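Local coordinates for protein cytochrome P450 (Picrophilus torridus, PDB 2RFB) that probably acts as a heme-thiolate monooxygenase, inserting one atom of molecular oxygen into an organic substrate, at residues Tyr16-Asp20 against Asp267-Phe271; Thr81-Ile86 against Glu97-Leu102; Leu148-Phe152 against Met175-Ile179; Ile201-Asp205 against Ile319-Tyr323; Arg218-Val222 against Ala305-Asn310. All coordinates share one frame; numbering follows the deposited sequence.

Overall arrangement
Contact 1 opens the series near the N terminus: residues 16-20, at the start of helix 18-26, meet the loop at 267-271 and close a loop of 246 residues. Nested inside it, contact 2 pairs helix 75-86 with the helices that follow, and contact 3, next in series, sets helix 136-153 against the start of helix 175-206. The far end of that long helix enters contact 4, where it meets residues 319-323, beyond 267-271 in the sequence and near the C terminus. Contact 5, between helices 218-228 and 298-315, is nested within contact 4, and both cross contact 1. Contact 5 touches contact 2 through Tyr98 and Ala308, and contact 4 through Phe221 and Ile204.

Contact 1: residues Tyr16-Asp20 against Asp267-Phe271; sequences YKYSD and DETFF
Polar bonds converge on Asp267, whose OD2 takes the backbone N-H of Tyr18 on its anti lone pair (N to OD2 2.8 Å, 164° at the hydrogen). The same OD2 accepts from water 1, which in turn receives the N-H of Ser19, so one carboxylate oxygen serves two successive amides in the first turn of helix 18-26, Tyr18 directly and Ser19 through water. The negative charge there would probably be eased by the helix N terminus. Asp267 OD1 accepts from Thr269 N (3.0 Å), an Asx turn that fixes the carboxylate's rotation. The aromatic contacts flank this site. With CG anti to the backbone N (chi1 -178°), Tyr18 brings its ring onto Phe270 in a face-to-face stack, centroids 4.2 Å apart and planes at 19°; Tyr18 CD2 lies over the centre of the Phe270 ring. Phe271 comes in obliquely, its CE1 3.8 Å from Tyr18 CD1. The Tyr18 hydroxyl bonds to Met284 O, and the Phe271 ring makes a cation-pi contact with Arg227. The result is an aromatic cluster beside an Asx turn, joining the helix after the N-terminal beta strands to the loop region that precedes the heme-binding cysteine in P450s.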
# COMPACT_ATOMS: atom_id res chain seq x y z
N TYR A 16 7.69 -8.15 17.13
CA TYR A 16 8.31 -8.83 16.00
C TYR A 16 7.70 -10.16 15.61
O TYR A 16 7.69 -10.50 14.45
CB TYR A 16 9.77 -9.13 16.33
CG TYR A 16 10.61 -7.94 16.57
CD1 TYR A 16 10.99 -7.60 17.86
CD2 TYR A 16 11.04 -7.13 15.50
CE1 TYR A 16 11.78 -6.50 18.09
CE2 TYR A 16 11.84 -6.02 15.72
CZ TYR A 16 12.19 -5.71 17.02
OH TYR A 16 12.99 -4.62 17.29
N LYS A 17 7.27 -10.95 16.60
CA LYS A 17 6.76 -12.28 16.39
C LYS A 17 5.42 -12.18 15.75
O LYS A 17 4.64 -11.28 16.07
CB LYS A 17 6.55 -12.99 17.72
CG LYS A 17 7.79 -13.44 18.44
CD LYS A 17 7.38 -14.30 19.62
CE LYS A 17 7.16 -13.53 20.94
NZ LYS A 17 7.09 -14.51 22.11
N TYR A 18 5.15 -13.11 14.84
CA TYR A 18 3.88 -13.14 14.10
C TYR A 18 2.67 -13.17 15.03
O TYR A 18 1.78 -12.36 14.87
CB TYR A 18 3.87 -14.30 13.13
CG TYR A 18 2.64 -14.44 12.24
CD1 TYR A 18 2.73 -14.25 10.87
CD2 TYR A 18 1.41 -14.86 12.77
CE1 TYR A 18 1.61 -14.39 10.05
CE2 TYR A 18 0.28 -15.02 11.97
CZ TYR A 18 0.38 -14.80 10.60
OH TYR A 18 -0.75 -14.95 9.79
N SER A 19 2.62 -14.06 16.02
CA SER A 19 1.46 -14.04 16.88
C SER A 19 1.30 -12.76 17.65
O SER A 19 0.17 -12.40 17.96
CB SER A 19 1.40 -15.22 17.83
OG SER A 19 2.69 -15.45 18.32
N ASP A 20 2.40 -12.07 17.97
CA ASP A 20 2.29 -10.82 18.72
C ASP A 20 1.86 -9.69 17.80
O ASP A 20 1.03 -8.87 18.19
CB ASP A 20 3.61 -10.49 19.40
CG ASP A 20 3.92 -11.44 20.51
OD1 ASP A 20 2.99 -12.03 21.11
OD2 ASP A 20 5.12 -11.59 20.80
N ASP A 267 8.73 -15.33 10.44
CA ASP A 267 8.62 -16.18 11.63
C ASP A 267 8.50 -17.69 11.32
O ASP A 267 7.49 -18.17 10.77
CB ASP A 267 7.42 -15.68 12.41
CG ASP A 267 7.40 -16.14 13.85
OD1 ASP A 267 7.87 -17.28 14.17
OD2 ASP A 267 6.80 -15.38 14.65
N GLU A 268 9.53 -18.43 11.70
CA GLU A 268 9.62 -19.90 11.52
C GLU A 268 8.51 -20.68 12.20
O GLU A 268 8.22 -21.80 11.81
CB GLU A 268 10.96 -20.42 12.05
CG GLU A 268 12.15 -19.81 11.32
CD GLU A 268 13.48 -20.03 12.03
OE1 GLU A 268 13.49 -20.83 13.02
OE2 GLU A 268 14.50 -19.40 11.58
N THR A 269 7.90 -20.08 13.21
CA THR A 269 6.77 -20.68 13.88
C THR A 269 5.53 -20.75 13.00
O THR A 269 4.68 -21.58 13.20
CB THR A 269 6.49 -19.90 15.17
OG1 THR A 269 7.53 -20.20 16.11
CG2 THR A 269 5.13 -20.25 15.78
N PHE A 270 5.40 -19.86 12.03
CA PHE A 270 4.23 -19.87 11.17
C PHE A 270 4.56 -20.24 9.75
O PHE A 270 3.68 -20.68 9.00
CB PHE A 270 3.52 -18.51 11.19
CG PHE A 270 2.55 -18.39 12.29
CD1 PHE A 270 3.00 -18.11 13.59
CD2 PHE A 270 1.20 -18.58 12.05
CE1 PHE A 270 2.10 -18.04 14.66
CE2 PHE A 270 0.30 -18.50 13.08
CZ PHE A 270 0.73 -18.24 14.41
N PHE A 271 5.81 -20.08 9.36
CA PHE A 271 6.15 -20.44 8.00
C PHE A 271 7.30 -21.41 8.02
O PHE A 271 8.34 -21.12 8.60
CB PHE A 271 6.51 -19.19 7.21
CG PHE A 271 5.42 -18.16 7.18
CD1 PHE A 271 5.48 -17.04 8.01
CD2 PHE A 271 4.32 -18.30 6.33
CE1 PHE A 271 4.49 -16.09 8.00
CE2 PHE A 271 3.28 -17.31 6.30
CZ PHE A 271 3.38 -16.20 7.14
O HOH W 1 4.67 -15.98 16.40

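Contact 2: residues Thr81-Ile86 against Glu97-Leu102; sequences TSNDLI and EYAVRL
Leu85 and Tyr98 bring the two backbones closest, their CA atoms 5.8 Å apart; about a turn earlier in 81-86 and a turn later in 97-102, the pair Ser82 and Leu102 stands 6.4 Å apart between CA atoms. Residues 81-86 are regular helix, whereas 97-102 include a wider pi-type turn at 97-99 before the next helix. In Tyr98 a chi1 of 178° points the ring away from its own amide, along helix 75-86. Ile86 CD1 rests over one face in a CH-pi contact, 4.1 Å from the ring centroid, while Ser82 O lies at the ring edge and Leu85 CB touches CD1 obliquely at 3.7 Å. At the far end Tyr98 OH and Ser82 OG share a hydrogen bond of 2.7 Å, although the place of OG is less sure. With a leucine in place of Tyr98, Ser82 OG is likely to lose its phenol partner and Ile86 CD1 the ring face it rests on. Leu85 forks: its CD1 packs on Leu102, and its CD2 lies 3.7 Å from Arg101 NH1, over one face of the guanidinium. Arg101 NH2 forms a salt bridge with Glu97 OE1 (3.1 Å), which helps hold the guanidinium against Leu85 CD2. The chemistry is thus mainly apolar, with one hydroxyl pair within the buried part and charge kept to the flank.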
# COMPACT_ATOMS: atom_id res chain seq x y z
N THR A 81 -3.61 -0.15 -19.62
CA THR A 81 -2.60 0.75 -19.09
C THR A 81 -1.21 0.09 -18.97
O THR A 81 -0.18 0.65 -19.41
CB THR A 81 -3.03 1.30 -17.74
OG1 THR A 81 -4.30 1.93 -17.91
CG2 THR A 81 -2.05 2.31 -17.25
N SER A 82 -1.20 -1.10 -18.39
CA SER A 82 0.07 -1.75 -18.13
C SER A 82 0.77 -1.98 -19.45
O SER A 82 1.99 -1.77 -19.56
CB SER A 82 -0.15 -3.03 -17.35
OG SER A 82 1.02 -3.81 -17.36
N ASN A 83 -0.00 -2.33 -20.48
CA ASN A 83 0.59 -2.64 -21.76
C ASN A 83 1.15 -1.40 -22.40
O ASN A 83 2.25 -1.44 -22.94
CB ASN A 83 -0.38 -3.38 -22.68
CG ASN A 83 0.24 -3.69 -24.03
OD1 ASN A 83 -0.24 -3.21 -25.05
ND2 ASN A 83 1.34 -4.44 -24.04
N ASP A 84 0.42 -0.29 -22.33
CA ASP A 84 0.89 0.99 -22.88
C ASP A 84 2.27 1.41 -22.34
O ASP A 84 3.12 1.87 -23.10
CB ASP A 84 -0.11 2.10 -22.55
CG ASP A 84 -1.25 2.20 -23.54
OD1 ASP A 84 -2.12 3.07 -23.31
OD2 ASP A 84 -1.29 1.45 -24.55
N LEU A 85 2.49 1.22 -21.03
CA LEU A 85 3.71 1.63 -20.35
C LEU A 85 4.89 0.67 -20.45
O LEU A 85 6.04 1.10 -20.33
CB LEU A 85 3.45 1.78 -18.87
CG LEU A 85 2.45 2.82 -18.44
CD1 LEU A 85 2.21 2.50 -16.98
CD2 LEU A 85 3.02 4.26 -18.70
N ILE A 86 4.59 -0.62 -20.58
CA ILE A 86 5.63 -1.66 -20.70
C ILE A 86 6.17 -1.74 -22.15
O ILE A 86 7.29 -2.23 -22.36
CB ILE A 86 5.04 -3.04 -20.27
CG1 ILE A 86 6.12 -4.03 -19.83
CG2 ILE A 86 4.16 -3.69 -21.40
CD1 ILE A 86 6.81 -3.76 -18.56
N GLU A 97 9.33 4.78 -14.83
CA GLU A 97 8.66 4.73 -16.14
C GLU A 97 7.59 3.65 -16.20
O GLU A 97 6.80 3.64 -17.13
CB GLU A 97 9.66 4.54 -17.28
CG GLU A 97 10.65 5.65 -17.37
CD GLU A 97 10.01 7.05 -17.50
OE1 GLU A 97 9.16 7.24 -18.43
OE2 GLU A 97 10.38 7.97 -16.69
N TYR A 98 7.58 2.73 -15.25
CA TYR A 98 6.54 1.75 -15.27
C TYR A 98 5.91 1.64 -13.89
O TYR A 98 4.74 1.81 -13.73
CB TYR A 98 7.06 0.38 -15.73
CG TYR A 98 5.94 -0.67 -15.71
CD1 TYR A 98 5.05 -0.82 -16.79
CD2 TYR A 98 5.75 -1.48 -14.60
CE1 TYR A 98 4.01 -1.78 -16.74
CE2 TYR A 98 4.77 -2.42 -14.55
CZ TYR A 98 3.91 -2.58 -15.61
OH TYR A 98 2.94 -3.52 -15.48
N ALA A 99 6.71 1.35 -12.89
CA ALA A 99 6.15 1.01 -11.58
C ALA A 99 5.46 2.19 -10.82
O ALA A 99 4.48 1.97 -10.14
CB ALA A 99 7.21 0.27 -10.71
N VAL A 100 5.95 3.43 -10.96
CA VAL A 100 5.26 4.62 -10.41
C VAL A 100 4.04 5.01 -11.25
O VAL A 100 3.07 5.52 -10.73
CB VAL A 100 6.23 5.85 -10.32
CG1 VAL A 100 5.50 7.26 -10.41
CG2 VAL A 100 7.12 5.77 -9.11
N ARG A 101 4.10 4.82 -12.55
CA ARG A 101 3.06 5.41 -13.40
C ARG A 101 1.78 4.58 -13.43
O ARG A 101 0.67 5.11 -13.71
CB ARG A 101 3.57 5.63 -14.84
CG ARG A 101 4.77 6.57 -14.97
CD ARG A 101 4.63 7.46 -16.23
NE ARG A 101 5.58 7.15 -17.29
CZ ARG A 101 5.35 7.31 -18.61
NH1 ARG A 101 4.18 7.77 -19.07
NH2 ARG A 101 6.30 7.00 -19.48
N LEU A 102 1.95 3.29 -13.18
CA LEU A 102 0.86 2.35 -13.31
C LEU A 102 -0.19 2.63 -12.23
O LEU A 102 -1.32 2.95 -12.56
CB LEU A 102 1.37 0.89 -13.29
CG LEU A 102 0.29 -0.20 -13.18
CD1 LEU A 102 -0.39 -0.46 -14.51
CD2 LEU A 102 0.87 -1.50 -12.64

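Contact 3: residues Leu148-Phe152 against Met175-Ile179; sequences LLEIF and MDEKI
Phe152, Met175 and Ile179 carry most of this contact between two helices whose short segments cross at 101°, their axes 11.8 Å apart at closest approach. Phe152 contributes most, its ring reaching toward helix 175-206. The sulfur of Met175 makes an oblique Met-aromatic contact with it, SD lying 4.6 Å from the centroid of the Phe152 ring, and the terminal methyl CE stands 4.0 Å from Phe152 CD1. The chain of Met175 sets out opposite its own amide nitrogen (chi1 -176°) and then bends at both following torsions, which folds the thioether back between Phe152 and Leu149. On the other flank Leu149 CD2 presses against the sulfur, 3.4 Å from Met175 SD. Lys178 offers only its aliphatic part: CB meets Phe152 CZ at 3.6 Å and CD lies over one ring face, while the extended chain carries NZ on past the ring to a hydrogen bond with Leu173 O. Ile179 points its CD1 into the angle between Leu148 and Phe152, 4.0 Å from Leu148 CD1 and 4.2 Å from Phe152 CE1. A serine in place of Phe152 is likely to open a gap between the helices, leaving the Met175 thioether and the Lys178 methylenes without the ring they lie against. The ring, carried by helix 136-153, also touches Ile160, Leu163 and Ala164, and so is wedged between the short helix 159-164 and the first turn of helix 175-206. Leu148 extends the packing to Ile113, in the loop after helix 101-111.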
# COMPACT_ATOMS: atom_id res chain seq x y z
N LEU A 148 -10.35 19.88 -7.96
CA LEU A 148 -11.08 18.91 -7.15
C LEU A 148 -12.48 19.37 -6.78
O LEU A 148 -13.43 18.59 -6.83
CB LEU A 148 -10.30 18.56 -5.87
CG LEU A 148 -9.20 17.51 -6.05
CD1 LEU A 148 -8.53 17.21 -4.72
CD2 LEU A 148 -9.73 16.18 -6.68
N LEU A 149 -12.60 20.65 -6.43
CA LEU A 149 -13.85 21.20 -6.01
C LEU A 149 -14.83 21.27 -7.17
O LEU A 149 -16.02 21.05 -7.00
CB LEU A 149 -13.63 22.58 -5.37
CG LEU A 149 -12.86 22.59 -4.03
CD1 LEU A 149 -12.74 24.01 -3.49
CD2 LEU A 149 -13.48 21.69 -2.96
N GLU A 150 -14.32 21.57 -8.36
CA GLU A 150 -15.15 21.53 -9.56
C GLU A 150 -15.64 20.10 -9.83
O GLU A 150 -16.80 19.89 -10.14
CB GLU A 150 -14.40 22.13 -10.76
CG GLU A 150 -14.80 23.58 -11.20
CD GLU A 150 -15.52 24.44 -10.13
OE1 GLU A 150 -15.05 24.53 -8.96
OE2 GLU A 150 -16.56 25.07 -10.48
N ILE A 151 -14.78 19.11 -9.66
CA ILE A 151 -15.16 17.75 -9.97
C ILE A 151 -16.23 17.26 -9.02
O ILE A 151 -17.26 16.72 -9.45
CB ILE A 151 -13.96 16.83 -9.90
CG1 ILE A 151 -12.96 17.23 -10.98
CG2 ILE A 151 -14.41 15.39 -10.07
CD1 ILE A 151 -11.53 16.95 -10.61
N PHE A 152 -16.01 17.49 -7.72
CA PHE A 152 -17.01 17.15 -6.71
C PHE A 152 -18.42 17.61 -7.06
O PHE A 152 -19.40 17.01 -6.60
CB PHE A 152 -16.60 17.68 -5.34
CG PHE A 152 -15.75 16.73 -4.56
CD1 PHE A 152 -14.42 17.03 -4.28
CD2 PHE A 152 -16.26 15.52 -4.13
CE1 PHE A 152 -13.65 16.15 -3.59
CE2 PHE A 152 -15.47 14.63 -3.43
CZ PHE A 152 -14.17 14.94 -3.16
N MET A 175 -15.76 18.97 3.62
CA MET A 175 -14.99 19.06 2.39
C MET A 175 -13.52 18.75 2.67
O MET A 175 -12.83 18.24 1.81
CB MET A 175 -15.20 20.43 1.72
CG MET A 175 -14.52 20.65 0.36
SD MET A 175 -14.53 19.26 -0.83
CE MET A 175 -16.14 19.49 -1.59
N ASP A 176 -13.05 19.03 3.89
CA ASP A 176 -11.71 18.63 4.29
C ASP A 176 -11.61 17.11 4.45
O ASP A 176 -10.54 16.51 4.32
CB ASP A 176 -11.25 19.34 5.57
CG ASP A 176 -9.79 18.99 5.95
OD1 ASP A 176 -8.87 19.25 5.12
OD2 ASP A 176 -9.56 18.44 7.04
N GLU A 177 -12.75 16.50 4.76
CA GLU A 177 -12.79 15.07 4.93
C GLU A 177 -12.82 14.39 3.59
O GLU A 177 -12.17 13.37 3.40
CB GLU A 177 -13.99 14.64 5.77
CG GLU A 177 -13.78 14.83 7.25
CD GLU A 177 -15.10 14.97 8.03
OE1 GLU A 177 -16.18 15.18 7.40
OE2 GLU A 177 -15.03 14.88 9.27
N LYS A 178 -13.54 14.99 2.64
CA LYS A 178 -13.57 14.44 1.31
C LYS A 178 -12.17 14.48 0.68
O LYS A 178 -11.74 13.49 0.08
CB LYS A 178 -14.62 15.15 0.44
CG LYS A 178 -16.09 14.87 0.80
CD LYS A 178 -17.01 16.00 0.26
CE LYS A 178 -18.44 15.82 0.73
NZ LYS A 178 -19.21 17.10 0.89
N ILE A 179 -11.45 15.61 0.80
CA ILE A 179 -10.11 15.69 0.20
C ILE A 179 -9.18 14.69 0.86
O ILE A 179 -8.48 13.91 0.17
CB ILE A 179 -9.47 17.07 0.33
CG1 ILE A 179 -10.44 18.20 -0.06
CG2 ILE A 179 -8.13 17.13 -0.44
CD1 ILE A 179 -10.73 18.35 -1.52

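Contact 4: residues Ile201-Asp205 against Ile319-Tyr323; sequences IRVID and IKIDY
A chi1 of 175° swings the Asp205 carboxylate away from its own amide and out to the extended chain at 319-323, whereas in Ile201 and Ile204 it is CG2 that stands anti to the backbone N and reaches Ile319. Asp205 OD2 accepts the backbone N-H of Ile321 at 2.9 Å between N and OD2. The bond is nearly straight at the hydrogen, 171°, but the donor comes from above the carboxylate plane. The other oxygen, OD1, takes a hydrogen from water 2, which accepts from Tyr323 OH. OD1 also lies close to the plane of the Tyr323 ring, at its edge, 4.0 Å from CE1. The Tyr323 hydroxyl is also hydrogen-bonded to Tyr337 OH, in the loop near the C terminus. Around Ile201 and Ile204 the contact is apolar. Ile319 sets its CG2 4.0 Å from Ile201 CG2, and its CB 3.9 Å from Ile204 CG2, in the groove between these two residues one turn apart. Ile321 runs its side chain across that of Asp205 at about a right angle, with CD1 3.8 Å from Arg202 CA. The guanidinium of Arg202 leaves this patch to pair with Glu206. Ile312 of helix 298-315 touches both Ile201 and Ile319, completing the apolar layer. The chemistry pairs four isoleucines with one acid whose two oxygens are both engaged; because Asp205 lies near the C-terminal end of helix 175-206, where the helix itself would hardly favour a negative charge, the amide and water donors probably help to stabilise it.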
# COMPACT_ATOMS: atom_id res chain seq x y z
N ILE A 201 10.33 -8.08 -9.13
CA ILE A 201 11.36 -8.16 -10.17
C ILE A 201 12.60 -8.70 -9.44
O ILE A 201 13.30 -9.56 -9.95
CB ILE A 201 11.59 -6.79 -10.90
CG1 ILE A 201 10.38 -6.47 -11.79
CG2 ILE A 201 12.89 -6.78 -11.71
CD1 ILE A 201 10.27 -5.01 -12.21
N ARG A 202 12.82 -8.24 -8.23
CA ARG A 202 13.89 -8.79 -7.42
C ARG A 202 13.75 -10.31 -7.14
O ARG A 202 14.73 -11.07 -7.14
CB ARG A 202 13.95 -7.99 -6.13
CG ARG A 202 15.00 -8.43 -5.21
CD ARG A 202 15.05 -7.53 -4.03
NE ARG A 202 16.05 -8.03 -3.07
CZ ARG A 202 16.18 -7.58 -1.83
NH1 ARG A 202 15.40 -6.60 -1.37
NH2 ARG A 202 17.09 -8.09 -1.05
N VAL A 203 12.55 -10.81 -6.89
CA VAL A 203 12.46 -12.26 -6.68
C VAL A 203 12.93 -12.94 -7.97
O VAL A 203 13.75 -13.87 -7.92
CB VAL A 203 11.03 -12.73 -6.31
CG1 VAL A 203 10.94 -14.28 -6.37
CG2 VAL A 203 10.61 -12.16 -4.96
N ILE A 204 12.41 -12.48 -9.11
CA ILE A 204 12.74 -13.11 -10.39
C ILE A 204 14.26 -13.11 -10.63
O ILE A 204 14.85 -14.16 -10.90
CB ILE A 204 12.06 -12.45 -11.60
CG1 ILE A 204 10.52 -12.46 -11.47
CG2 ILE A 204 12.52 -13.14 -12.88
CD1 ILE A 204 9.94 -13.87 -11.36
N ASP A 205 14.89 -11.93 -10.53
CA ASP A 205 16.34 -11.78 -10.53
C ASP A 205 17.04 -12.80 -9.64
O ASP A 205 18.06 -13.33 -10.02
CB ASP A 205 16.71 -10.36 -10.03
CG ASP A 205 18.23 -10.14 -9.88
OD1 ASP A 205 18.71 -10.02 -8.72
OD2 ASP A 205 18.92 -10.11 -10.92
N ILE A 319 15.83 -11.62 -17.05
CA ILE A 319 15.65 -10.56 -16.06
C ILE A 319 16.80 -10.56 -15.04
O ILE A 319 16.74 -11.27 -14.08
CB ILE A 319 14.22 -10.70 -15.39
CG1 ILE A 319 13.15 -10.48 -16.46
CG2 ILE A 319 14.03 -9.76 -14.15
CD1 ILE A 319 11.77 -10.33 -15.95
N LYS A 320 17.85 -9.78 -15.30
CA LYS A 320 18.94 -9.50 -14.34
C LYS A 320 18.87 -8.04 -13.93
O LYS A 320 18.80 -7.15 -14.79
CB LYS A 320 20.34 -9.72 -14.94
CG LYS A 320 20.59 -11.03 -15.68
CD LYS A 320 21.80 -10.90 -16.62
CE LYS A 320 21.79 -12.02 -17.72
NZ LYS A 320 20.48 -12.10 -18.51
N ILE A 321 18.92 -7.77 -12.65
CA ILE A 321 18.92 -6.39 -12.19
C ILE A 321 20.32 -5.85 -12.32
O ILE A 321 21.25 -6.48 -11.91
CB ILE A 321 18.47 -6.30 -10.75
CG1 ILE A 321 16.95 -6.48 -10.64
CG2 ILE A 321 18.96 -4.95 -10.14
CD1 ILE A 321 16.35 -6.48 -9.18
N ASP A 322 20.48 -4.68 -12.92
CA ASP A 322 21.82 -4.10 -12.98
C ASP A 322 22.15 -3.33 -11.71
O ASP A 322 21.73 -2.20 -11.56
CB ASP A 322 21.99 -3.18 -14.18
CG ASP A 322 23.39 -2.62 -14.28
OD1 ASP A 322 24.16 -2.66 -13.29
OD2 ASP A 322 23.73 -2.11 -15.36
N TYR A 323 22.97 -3.91 -10.85
CA TYR A 323 23.23 -3.31 -9.55
C TYR A 323 24.25 -2.18 -9.50
O TYR A 323 24.46 -1.59 -8.43
CB TYR A 323 23.60 -4.42 -8.53
CG TYR A 323 22.35 -4.97 -7.91
CD1 TYR A 323 21.88 -6.23 -8.26
CD2 TYR A 323 21.58 -4.20 -7.05
CE1 TYR A 323 20.71 -6.71 -7.72
CE2 TYR A 323 20.41 -4.68 -6.51
CZ TYR A 323 19.99 -5.93 -6.86
OH TYR A 323 18.83 -6.40 -6.32
O HOH W 2 18.58 -8.85 -6.57

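Contact 5: residues Arg218-Val222 against Ala305-Asn310; sequences RSGFV and ASIALN
Arg218 lays its guanidinium against the amide of Asn310, the two planes 16° apart and stacked, with Asn310 CG 3.6 Å above the guanidinium plane and toward its rim. A bend at chi3 (-90°) turns the head group onto helix 298-315, where NH1 gives a weak hydrogen bond to Ser306 O (3.2 Å). Its methylenes pack as well: CD lies 3.4 Å from Asn310 CB, and CG 3.9 Å from Leu309 CD2. The side chain thus sits as a knob in the hole formed by Ser306, Ile307, Leu309 and Asn310. Further along helix 218-228, the ring of Phe221 crosses Leu309 at about a right angle, CE2 3.6 Å from Leu309 CD1, and is backed by Met200, Val203 and Ile204 of helix 175-206. Both methyls of Val222 close on the Ala305 CB, each at 3.8 Å. The short axes approach to 9.1 Å and cross at 107°. This is a typical piece of the P450 core: the helix bearing the ExxR motif lies across the helix that follows the heme-ligating cysteine, and the side chain of Ala305, about 6 Å from the bound heme, brings the packing close to the cofactor.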
# COMPACT_ATOMS: atom_id res chain seq x y z
N ARG A 218 0.07 -16.64 -10.97
CA ARG A 218 0.42 -15.26 -10.68
C ARG A 218 0.04 -14.83 -9.28
O ARG A 218 0.89 -14.30 -8.54
CB ARG A 218 -0.14 -14.34 -11.74
CG ARG A 218 0.61 -14.56 -13.04
CD ARG A 218 0.27 -13.56 -14.09
NE ARG A 218 -0.86 -14.04 -14.89
CZ ARG A 218 -2.04 -13.44 -14.94
NH1 ARG A 218 -2.30 -12.31 -14.24
NH2 ARG A 218 -2.98 -13.98 -15.70
N SER A 219 -1.22 -15.09 -8.90
CA SER A 219 -1.69 -14.79 -7.55
C SER A 219 -0.75 -15.29 -6.49
O SER A 219 -0.33 -14.51 -5.61
CB SER A 219 -3.06 -15.39 -7.29
OG SER A 219 -4.00 -14.65 -8.04
N GLY A 220 -0.40 -16.57 -6.59
CA GLY A 220 0.48 -17.22 -5.65
C GLY A 220 1.82 -16.56 -5.56
O GLY A 220 2.33 -16.38 -4.46
N PHE A 221 2.38 -16.17 -6.71
CA PHE A 221 3.67 -15.46 -6.72
C PHE A 221 3.57 -14.09 -6.04
O PHE A 221 4.47 -13.65 -5.30
CB PHE A 221 4.20 -15.33 -8.16
CG PHE A 221 5.58 -14.71 -8.27
CD1 PHE A 221 6.70 -15.50 -8.42
CD2 PHE A 221 5.75 -13.36 -8.23
CE1 PHE A 221 7.97 -14.96 -8.53
CE2 PHE A 221 7.04 -12.80 -8.35
CZ PHE A 221 8.15 -13.61 -8.51
N VAL A 222 2.44 -13.42 -6.23
CA VAL A 222 2.23 -12.08 -5.68
C VAL A 222 2.11 -12.23 -4.17
O VAL A 222 2.76 -11.46 -3.42
CB VAL A 222 0.95 -11.40 -6.29
CG1 VAL A 222 0.51 -10.19 -5.48
CG2 VAL A 222 1.17 -11.04 -7.80
N ALA A 305 -0.63 -6.07 -9.31
CA ALA A 305 0.62 -6.80 -9.28
C ALA A 305 0.53 -7.99 -10.24
O ALA A 305 1.46 -8.27 -11.05
CB ALA A 305 0.91 -7.28 -7.86
N SER A 306 -0.61 -8.67 -10.18
CA SER A 306 -0.78 -9.85 -11.02
C SER A 306 -0.63 -9.53 -12.53
O SER A 306 -0.02 -10.32 -13.30
CB SER A 306 -2.14 -10.44 -10.76
OG SER A 306 -2.48 -11.28 -11.82
N ILE A 307 -1.17 -8.39 -12.96
CA ILE A 307 -1.08 -8.06 -14.37
C ILE A 307 0.35 -7.58 -14.63
O ILE A 307 0.93 -7.90 -15.68
CB ILE A 307 -2.16 -6.99 -14.76
CG1 ILE A 307 -3.53 -7.61 -14.94
CG2 ILE A 307 -1.75 -6.13 -15.95
CD1 ILE A 307 -4.67 -6.64 -14.50
N ALA A 308 0.92 -6.82 -13.67
CA ALA A 308 2.30 -6.33 -13.80
C ALA A 308 3.27 -7.48 -13.98
O ALA A 308 4.07 -7.49 -14.90
CB ALA A 308 2.71 -5.44 -12.61
N LEU A 309 3.18 -8.47 -13.10
CA LEU A 309 3.95 -9.71 -13.27
C LEU A 309 3.74 -10.33 -14.64
O LEU A 309 4.70 -10.55 -15.39
CB LEU A 309 3.53 -10.72 -12.21
CG LEU A 309 4.37 -11.99 -12.12
CD1 LEU A 309 5.84 -11.73 -11.60
CD2 LEU A 309 3.60 -12.88 -11.17
N ASN A 310 2.50 -10.58 -15.02
CA ASN A 310 2.32 -11.15 -16.31
C ASN A 310 2.99 -10.33 -17.44
O ASN A 310 3.74 -10.87 -18.29
CB ASN A 310 0.84 -11.38 -16.60
CG ASN A 310 0.64 -12.31 -17.75
OD1 ASN A 310 -0.33 -12.21 -18.47
ND2 ASN A 310 1.58 -13.21 -17.94